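Local coordinates for protein NANS (YJHS), A 9-O-acetyl N-acetylneuraminic acid esterase (Escherichia coli O157:H7 EDL933, PDB 3PT5) that probably hydrolyses the 9-O-acetyl group of 9-O-acetyl-N-acetylneuraminic acid, as an esterase of the SGNH hydrolase superfamily, at residues R112-F117 against R325-I330; K182-C187 against Q332-R337; Y241-E244 against A249-A252. All blocks are in the same frame, centred on the assembly; numbering follows the deposited sequence.

In the fold
Contacts 1 and 2 lie side by side, their centres about 10 Å apart, and both use helix 315-335, the last helix of the chain. Contact 1 sets this helix against helix 107-114; contact 2 joins its final turns to strand 182-189 of the central, mostly parallel sheet. The two meet directly, Phe326 CD2 lying 3.8 Å from Cys187 SG and Leu114 CD1 4.2 Å from Leu184 CD1. Contact 3, between the short helices 240-245 and 247-253, follows strand 233-236 and stands apart, its centre about 27 Å from those of both other contacts. The alpha/beta arrangement fits the SGNH hydrolase family.

Contact 1 (R112-F117 against R325-I330); sequences RKLLPF and RFVEAI
Val327 reaches from helix 315-335 to helix 107-114 and divides its two methyls between consecutive residues there. Val327 CG2 lies 3.7 Å from Lys113 CB and also touches Leu114 CG. Val327 CG1 packs 3.9 Å from Leu114 CD2, with the leucine and valine side chains running past one another in opposite directions. The fork is set by chi1 of 171°, which places CG1 opposite the backbone N and CG2 opposite the carbonyl carbon. One helical turn on, Ile330 presents its CG2 branch to the same leucine methyl, at 3.9 Å from Leu114 CD2, and these two side chains cross at nearly a right angle. Leu114 CD2 thus bridges two residues spaced i, i+3 on the opposing helix. The backbones come within 6.4 Å, measured from Leu114 CA to Val327 CA.

This is helix-to-helix packing within the alpha/beta fold of an SGNH hydrolase: the C-terminal helix packs beside helix 107-114, and both lie against strand 182-189 of the central sheet. Phe326 and Ile330 carry its other flank onto Cys187 and Phe234 of two sheet strands, while Leu331 extends the apolar seam to Leu114 and Phe117.

Lys113 contributes both apolar and polar contacts. Its CB belongs to the seam, but the extended chain beyond CG leads NZ away from Val327, to a salt bridge with Asp324 and hydrogen bonds to Arg319 O and Ser323 OG. These three partners fix the ammonium group at an earlier part of the same C-terminal helix. Farther out, Arg325 NH1 donates to Glu328 OE1 at 3.0 Å, nearly in the guanidinium plane; Arg325 NH2 forms a salt bridge with Asp269.

Contact 2 (K182-C187 against Q332-R337); sequences KFLGVC and QFWRER
Trp334 lays one face of its indole over the Leu184 side chain: Leu184 CD2 stands 4.1 Å from the centroid of the five-membered ring and 25° off its normal, a CH-pi contact. The meeting joins the last turn of the C-terminal helix to strand 182-189 of the parallel part of the central sheet, an alpha/beta layer packing of the SGNH hydrolase fold. With chi1 at -73°, Trp334 CG lies opposite its own carbonyl carbon, and the indole extends across to the strand.

There the ring also makes a polar contact. Trp334 NE1 donates to Leu184 O at 2.8 Å, with an N-H...O angle of 157°. The oxygen sits almost in the indole plane, although the donor is tilted from the plane of the peptide carbonyl. Leucine therefore offers both a methyl over the ring face and a backbone acceptor at the ring edge, which together limit the freedom of the indole to turn. Alongside, Phe183 O approaches Trp334 CZ2 obliquely at 3.6 Å.

The strand itself is held by backbone hydrogen bonds between Leu184 and Val23 and between Gly185 and Thr25 of the neighbouring strand 20-28. On the helix side, Phe333 packs on Phe234 and Pro232. The terminal Arg337 folds back over this phenyl ring, its NE above the ring centre. From there Arg337 NE donates to Phe333 O at 2.7 Å, while Arg337 NH1 forms a salt bridge to Glu336 OE2, met on the anti side of the carboxylate.

Contact 3 (Y241-E244 against A249-A252); sequences YWKE and AYEA
Lys243 and Tyr250 carry almost all of this contact, the aliphatic chain of the lysine lying across one face of the phenol ring. Lys243 CG stands 3.8 Å from the centroid of the Tyr250 ring and 18° off its normal, a CH-pi contact displaced toward the rim. The ring atom nearest to Lys243 CG is Tyr250 CE1, at 3.7 Å. The rest of the lysine follows the ring toward the hydroxyl, so that CD and CE pass beside CZ, and Lys243 CE comes 3.4 Å from Tyr250 OH.

Two torsions bring the side chains together. Tyr250 CG is opposite its backbone N (chi1 174°), which presents a ring face to the preceding helix. Lys243 is extended through chi3 and then bends at its last torsion, as its ammonium group passes the phenol oxygen. The bond between Lys243 NZ and Tyr250 OH is weak, at 3.4 Å.

Stronger polar partners lie on Asp237, outside both segments and just after strand 233-236. Asp237 OD2 forms a salt bridge with Lys243 NZ, and Asp237 OD1 is hydrogen-bonded to Tyr250 OH. One carboxylate therefore holds both polar ends and probably offsets the lysine charge, while the CH-pi contact aligns the chains leading to them. Tyr250 also meets the ring of Tyr254, the two planes inclined by about 20°.

Beside the pair, Trp242 directs its indole away from Tyr250 and gives NE1 to Ser311 O, while Glu244 makes a salt bridge with Arg276. The arrangement is a local packing of two consecutive short helices, 240-245 and 247-253, in the connection that leads from strand 233-236 to strand 265-268, a parallel beta-alpha-beta crossover of the alpha/beta fold.

Contact 1 (R112-F117 against R325-I330)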
# COMPACT_ATOMS: atom_id res chain seq x y z
N ARG A 112 -5.24 -11.43 2.86
CA ARG A 112 -6.15 -12.39 3.47
C ARG A 112 -7.23 -12.79 2.47
O ARG A 112 -7.58 -13.96 2.40
CB ARG A 112 -6.77 -11.86 4.77
CG ARG A 112 -7.86 -12.79 5.34
CD ARG A 112 -8.48 -12.20 6.60
NE ARG A 112 -7.91 -12.84 7.78
CZ ARG A 112 -6.78 -12.47 8.37
NH1 ARG A 112 -6.09 -11.43 7.92
NH2 ARG A 112 -6.35 -13.16 9.42
N LYS A 113 -7.70 -11.84 1.67
CA LYS A 113 -8.77 -12.15 0.72
C LYS A 113 -8.30 -12.95 -0.50
O LYS A 113 -9.10 -13.64 -1.14
CB LYS A 113 -9.55 -10.89 0.33
CG LYS A 113 -10.37 -10.34 1.50
CD LYS A 113 -10.94 -8.94 1.19
CE LYS A 113 -11.64 -8.35 2.44
NZ LYS A 113 -12.26 -7.06 2.08
N LEU A 114 -7.01 -12.87 -0.81
CA LEU A 114 -6.39 -13.67 -1.89
C LEU A 114 -6.03 -15.11 -1.46
O LEU A 114 -6.04 -16.04 -2.28
CB LEU A 114 -5.11 -13.01 -2.37
CG LEU A 114 -5.16 -11.71 -3.17
CD1 LEU A 114 -3.72 -11.16 -3.31
CD2 LEU A 114 -5.78 -11.99 -4.57
N LEU A 115 -5.71 -15.29 -0.18
CA LEU A 115 -5.16 -16.56 0.29
C LEU A 115 -6.04 -17.76 -0.05
O LEU A 115 -5.50 -18.80 -0.40
CB LEU A 115 -4.89 -16.49 1.81
CG LEU A 115 -4.07 -17.60 2.46
CD1 LEU A 115 -2.61 -17.56 2.07
CD2 LEU A 115 -4.26 -17.46 3.95
N PRO A 116 -7.39 -17.62 0.02
CA PRO A 116 -8.15 -18.86 -0.23
C PRO A 116 -8.02 -19.37 -1.65
O PRO A 116 -8.37 -20.52 -1.92
CB PRO A 116 -9.60 -18.43 0.02
CG PRO A 116 -9.52 -17.22 0.84
CD PRO A 116 -8.27 -16.52 0.48
N PHE A 117 -7.50 -18.54 -2.54
CA PHE A 117 -7.43 -18.88 -3.96
C PHE A 117 -6.12 -19.48 -4.45
O PHE A 117 -5.97 -19.83 -5.64
CB PHE A 117 -7.79 -17.62 -4.75
CG PHE A 117 -9.20 -17.18 -4.55
CD1 PHE A 117 -10.23 -17.79 -5.26
CD2 PHE A 117 -9.50 -16.19 -3.63
CE1 PHE A 117 -11.55 -17.38 -5.06
CE2 PHE A 117 -10.78 -15.78 -3.45
CZ PHE A 117 -11.82 -16.37 -4.16
N ARG A 325 -11.93 -4.55 -3.81
CA ARG A 325 -11.86 -4.16 -5.23
C ARG A 325 -10.50 -4.54 -5.81
O ARG A 325 -10.40 -4.96 -6.98
CB ARG A 325 -12.18 -2.67 -5.38
CG ARG A 325 -13.63 -2.33 -5.17
CD ARG A 325 -14.50 -2.89 -6.33
NE ARG A 325 -14.58 -1.96 -7.47
CZ ARG A 325 -14.99 -2.25 -8.71
NH1 ARG A 325 -15.32 -3.48 -9.06
NH2 ARG A 325 -15.04 -1.29 -9.62
N PHE A 326 -9.44 -4.39 -5.02
CA PHE A 326 -8.13 -4.89 -5.50
C PHE A 326 -8.14 -6.37 -5.75
O PHE A 326 -7.63 -6.81 -6.77
CB PHE A 326 -7.00 -4.55 -4.53
CG PHE A 326 -6.44 -3.17 -4.74
CD1 PHE A 326 -6.82 -2.12 -3.90
CD2 PHE A 326 -5.56 -2.92 -5.78
CE1 PHE A 326 -6.34 -0.82 -4.12
CE2 PHE A 326 -5.07 -1.62 -6.00
CZ PHE A 326 -5.48 -0.58 -5.17
N VAL A 327 -8.68 -7.14 -4.79
CA VAL A 327 -8.70 -8.59 -4.94
C VAL A 327 -9.54 -9.00 -6.16
O VAL A 327 -9.13 -9.88 -6.92
CB VAL A 327 -9.14 -9.30 -3.63
CG1 VAL A 327 -9.38 -10.79 -3.85
CG2 VAL A 327 -8.05 -9.03 -2.54
N GLU A 328 -10.69 -8.36 -6.36
CA GLU A 328 -11.49 -8.64 -7.57
C GLU A 328 -10.63 -8.40 -8.84
O GLU A 328 -10.65 -9.20 -9.79
CB GLU A 328 -12.70 -7.71 -7.63
CG GLU A 328 -13.79 -7.92 -6.59
CD GLU A 328 -14.73 -6.69 -6.53
OE1 GLU A 328 -14.93 -6.05 -7.60
OE2 GLU A 328 -15.22 -6.34 -5.42
N ALA A 329 -9.90 -7.28 -8.87
CA ALA A 329 -9.08 -6.95 -10.04
C ALA A 329 -7.91 -7.89 -10.27
O ALA A 329 -7.58 -8.24 -11.43
CB ALA A 329 -8.63 -5.48 -9.98
N ILE A 330 -7.27 -8.30 -9.19
CA ILE A 330 -6.13 -9.19 -9.29
C ILE A 330 -6.57 -10.60 -9.76
O ILE A 330 -5.97 -11.15 -10.67
CB ILE A 330 -5.43 -9.28 -7.92
CG1 ILE A 330 -4.77 -7.94 -7.57
CG2 ILE A 330 -4.42 -10.44 -7.91
CD1 ILE A 330 -4.40 -7.86 -6.04

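Contact 2 (K182-C187 against Q332-R337)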
# COMPACT_ATOMS: atom_id res chain seq x y z
N LYS A 182 6.14 -16.41 -7.31
CA LYS A 182 5.43 -15.94 -8.49
C LYS A 182 4.95 -14.51 -8.26
O LYS A 182 4.40 -14.23 -7.22
CB LYS A 182 4.23 -16.84 -8.77
CG LYS A 182 4.59 -18.30 -9.18
CD LYS A 182 5.50 -18.39 -10.40
CE LYS A 182 5.75 -19.86 -10.80
NZ LYS A 182 6.71 -19.96 -11.92
N PHE A 183 5.15 -13.62 -9.23
CA PHE A 183 4.80 -12.19 -9.07
C PHE A 183 3.38 -11.91 -9.56
O PHE A 183 3.06 -12.15 -10.73
CB PHE A 183 5.80 -11.31 -9.85
CG PHE A 183 5.74 -9.83 -9.53
CD1 PHE A 183 5.79 -9.35 -8.21
CD2 PHE A 183 5.63 -8.92 -10.57
CE1 PHE A 183 5.75 -7.98 -7.95
CE2 PHE A 183 5.57 -7.54 -10.32
CZ PHE A 183 5.63 -7.07 -9.01
N LEU A 184 2.56 -11.33 -8.70
CA LEU A 184 1.17 -11.06 -9.05
C LEU A 184 0.98 -9.66 -9.61
O LEU A 184 -0.06 -9.36 -10.20
CB LEU A 184 0.25 -11.24 -7.84
CG LEU A 184 -0.02 -12.63 -7.26
CD1 LEU A 184 -0.75 -12.50 -5.94
CD2 LEU A 184 -0.80 -13.52 -8.27
N GLY A 185 1.95 -8.78 -9.35
CA GLY A 185 1.86 -7.40 -9.84
C GLY A 185 2.06 -6.38 -8.74
O GLY A 185 2.51 -6.72 -7.65
N VAL A 186 1.78 -5.11 -9.08
CA VAL A 186 1.97 -3.97 -8.19
C VAL A 186 0.61 -3.37 -7.89
O VAL A 186 -0.16 -3.10 -8.80
CB VAL A 186 2.87 -2.89 -8.84
CG1 VAL A 186 3.02 -1.65 -7.96
CG2 VAL A 186 4.25 -3.46 -9.22
N CYS A 187 0.32 -3.16 -6.61
CA CYS A 187 -0.81 -2.34 -6.18
C CYS A 187 -0.24 -0.96 -5.91
O CYS A 187 0.52 -0.76 -4.98
CB CYS A 187 -1.46 -2.91 -4.91
SG CYS A 187 -2.19 -4.54 -5.22
N GLN A 332 -9.35 -11.36 -11.43
CA GLN A 332 -9.79 -11.21 -12.81
C GLN A 332 -8.61 -11.19 -13.78
O GLN A 332 -8.62 -11.88 -14.79
CB GLN A 332 -10.63 -9.97 -12.99
CG GLN A 332 -11.21 -9.89 -14.39
CD GLN A 332 -12.14 -8.74 -14.57
OE1 GLN A 332 -12.33 -8.25 -15.69
NE2 GLN A 332 -12.77 -8.30 -13.49
N PHE A 333 -7.58 -10.39 -13.47
CA PHE A 333 -6.45 -10.29 -14.38
C PHE A 333 -5.83 -11.66 -14.61
O PHE A 333 -5.59 -12.07 -15.75
CB PHE A 333 -5.38 -9.34 -13.85
CG PHE A 333 -4.21 -9.24 -14.75
CD1 PHE A 333 -4.22 -8.31 -15.81
CD2 PHE A 333 -3.11 -10.07 -14.59
CE1 PHE A 333 -3.15 -8.24 -16.67
CE2 PHE A 333 -2.03 -10.00 -15.48
CZ PHE A 333 -2.06 -9.07 -16.51
N TRP A 334 -5.57 -12.35 -13.52
CA TRP A 334 -4.87 -13.63 -13.59
C TRP A 334 -5.69 -14.76 -14.18
O TRP A 334 -5.13 -15.69 -14.75
CB TRP A 334 -4.21 -13.94 -12.25
CG TRP A 334 -3.02 -13.02 -12.08
CD1 TRP A 334 -2.88 -12.00 -11.19
CD2 TRP A 334 -1.83 -13.01 -12.89
NE1 TRP A 334 -1.65 -11.36 -11.37
CE2 TRP A 334 -1.00 -11.95 -12.43
CE3 TRP A 334 -1.38 -13.79 -13.98
CZ2 TRP A 334 0.26 -11.67 -13.00
CZ3 TRP A 334 -0.15 -13.50 -14.55
CH2 TRP A 334 0.68 -12.46 -14.04
N ARG A 335 -7.02 -14.64 -14.10
CA ARG A 335 -7.96 -15.63 -14.68
C ARG A 335 -8.26 -15.41 -16.17
O ARG A 335 -8.75 -16.33 -16.84
CB ARG A 335 -9.27 -15.64 -13.91
CG ARG A 335 -9.24 -16.42 -12.60
CD ARG A 335 -10.48 -16.12 -11.82
NE ARG A 335 -10.65 -16.99 -10.66
CZ ARG A 335 -11.40 -16.70 -9.60
NH1 ARG A 335 -12.04 -15.54 -9.53
NH2 ARG A 335 -11.48 -17.56 -8.60
N GLU A 336 -8.06 -14.19 -16.66
CA GLU A 336 -8.47 -13.87 -18.03
C GLU A 336 -7.34 -14.16 -19.03
O GLU A 336 -7.47 -13.85 -20.21
CB GLU A 336 -8.95 -12.41 -18.14
CG GLU A 336 -7.84 -11.40 -18.09
CD GLU A 336 -8.34 -9.98 -17.86
OE1 GLU A 336 -9.58 -9.78 -17.83
OE2 GLU A 336 -7.47 -9.07 -17.70
N ARG A 337 -6.25 -14.75 -18.55
CA ARG A 337 -5.16 -15.16 -19.44
C ARG A 337 -4.69 -16.58 -19.13
O ARG A 337 -3.87 -17.13 -19.87
CB ARG A 337 -3.99 -14.19 -19.37
CG ARG A 337 -3.44 -13.93 -17.98
CD ARG A 337 -2.92 -12.51 -17.87
NE ARG A 337 -3.99 -11.49 -17.91
CZ ARG A 337 -4.16 -10.61 -18.90
NH1 ARG A 337 -5.15 -9.72 -18.84
NH2 ARG A 337 -3.36 -10.60 -19.95

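Contact 3 (Y241-E244 against A249-A252)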
# COMPACT_ATOMS: atom_id res chain seq x y z
N TYR A 241 -12.29 13.85 -1.26
CA TYR A 241 -11.64 15.16 -0.99
C TYR A 241 -10.80 15.60 -2.20
O TYR A 241 -10.91 16.77 -2.70
CB TYR A 241 -10.77 15.09 0.28
CG TYR A 241 -9.87 16.31 0.36
CD1 TYR A 241 -10.38 17.53 0.78
CD2 TYR A 241 -8.55 16.25 -0.07
CE1 TYR A 241 -9.58 18.68 0.82
CE2 TYR A 241 -7.73 17.39 -0.05
CZ TYR A 241 -8.28 18.60 0.39
OH TYR A 241 -7.50 19.72 0.42
N TRP A 242 -9.95 14.69 -2.67
CA TRP A 242 -8.98 14.99 -3.73
C TRP A 242 -9.69 15.19 -5.08
O TRP A 242 -9.41 16.13 -5.82
CB TRP A 242 -7.98 13.84 -3.80
CG TRP A 242 -7.14 13.75 -2.57
CD1 TRP A 242 -7.27 12.84 -1.53
CD2 TRP A 242 -6.08 14.64 -2.19
NE1 TRP A 242 -6.32 13.07 -0.58
CE2 TRP A 242 -5.58 14.17 -0.93
CE3 TRP A 242 -5.49 15.76 -2.79
CZ2 TRP A 242 -4.52 14.80 -0.26
CZ3 TRP A 242 -4.41 16.39 -2.12
CH2 TRP A 242 -3.95 15.90 -0.86
N LYS A 243 -10.64 14.32 -5.36
CA LYS A 243 -11.46 14.45 -6.57
C LYS A 243 -12.27 15.72 -6.64
O LYS A 243 -12.40 16.31 -7.72
CB LYS A 243 -12.44 13.31 -6.66
CG LYS A 243 -11.85 11.95 -6.76
CD LYS A 243 -13.00 11.04 -6.84
CE LYS A 243 -12.60 9.62 -7.02
NZ LYS A 243 -13.61 8.95 -7.90
N GLU A 244 -12.86 16.14 -5.52
CA GLU A 244 -13.74 17.33 -5.56
C GLU A 244 -12.94 18.62 -5.61
O GLU A 244 -13.39 19.61 -6.18
CB GLU A 244 -14.65 17.40 -4.33
CG GLU A 244 -15.72 16.31 -4.29
CD GLU A 244 -16.80 16.57 -3.23
OE1 GLU A 244 -16.81 17.67 -2.63
OE2 GLU A 244 -17.63 15.68 -2.98
N ALA A 249 -6.84 18.50 -12.30
CA ALA A 249 -5.66 17.69 -12.10
C ALA A 249 -6.03 16.20 -11.93
O ALA A 249 -5.32 15.34 -12.39
CB ALA A 249 -4.88 18.18 -10.90
N TYR A 250 -7.14 15.91 -11.25
CA TYR A 250 -7.58 14.53 -11.10
C TYR A 250 -7.83 13.85 -12.46
O TYR A 250 -7.41 12.70 -12.71
CB TYR A 250 -8.80 14.47 -10.16
CG TYR A 250 -9.37 13.12 -10.09
CD1 TYR A 250 -8.83 12.16 -9.23
CD2 TYR A 250 -10.44 12.75 -10.91
CE1 TYR A 250 -9.34 10.87 -9.19
CE2 TYR A 250 -10.96 11.46 -10.87
CZ TYR A 250 -10.40 10.52 -10.01
OH TYR A 250 -10.95 9.26 -9.99
N GLU A 251 -8.48 14.58 -13.36
CA GLU A 251 -8.77 14.09 -14.70
C GLU A 251 -7.47 13.75 -15.45
O GLU A 251 -7.40 12.72 -16.12
CB GLU A 251 -9.58 15.16 -15.45
CG GLU A 251 -9.84 14.84 -16.90
CD GLU A 251 -11.10 15.51 -17.45
OE1 GLU A 251 -11.27 16.75 -17.30
OE2 GLU A 251 -11.93 14.77 -18.03
N ALA A 252 -6.44 14.58 -15.30
CA ALA A 252 -5.16 14.33 -15.98
C ALA A 252 -4.43 13.15 -15.35
O ALA A 252 -4.03 12.19 -16.04
CB ALA A 252 -4.30 15.55 -15.98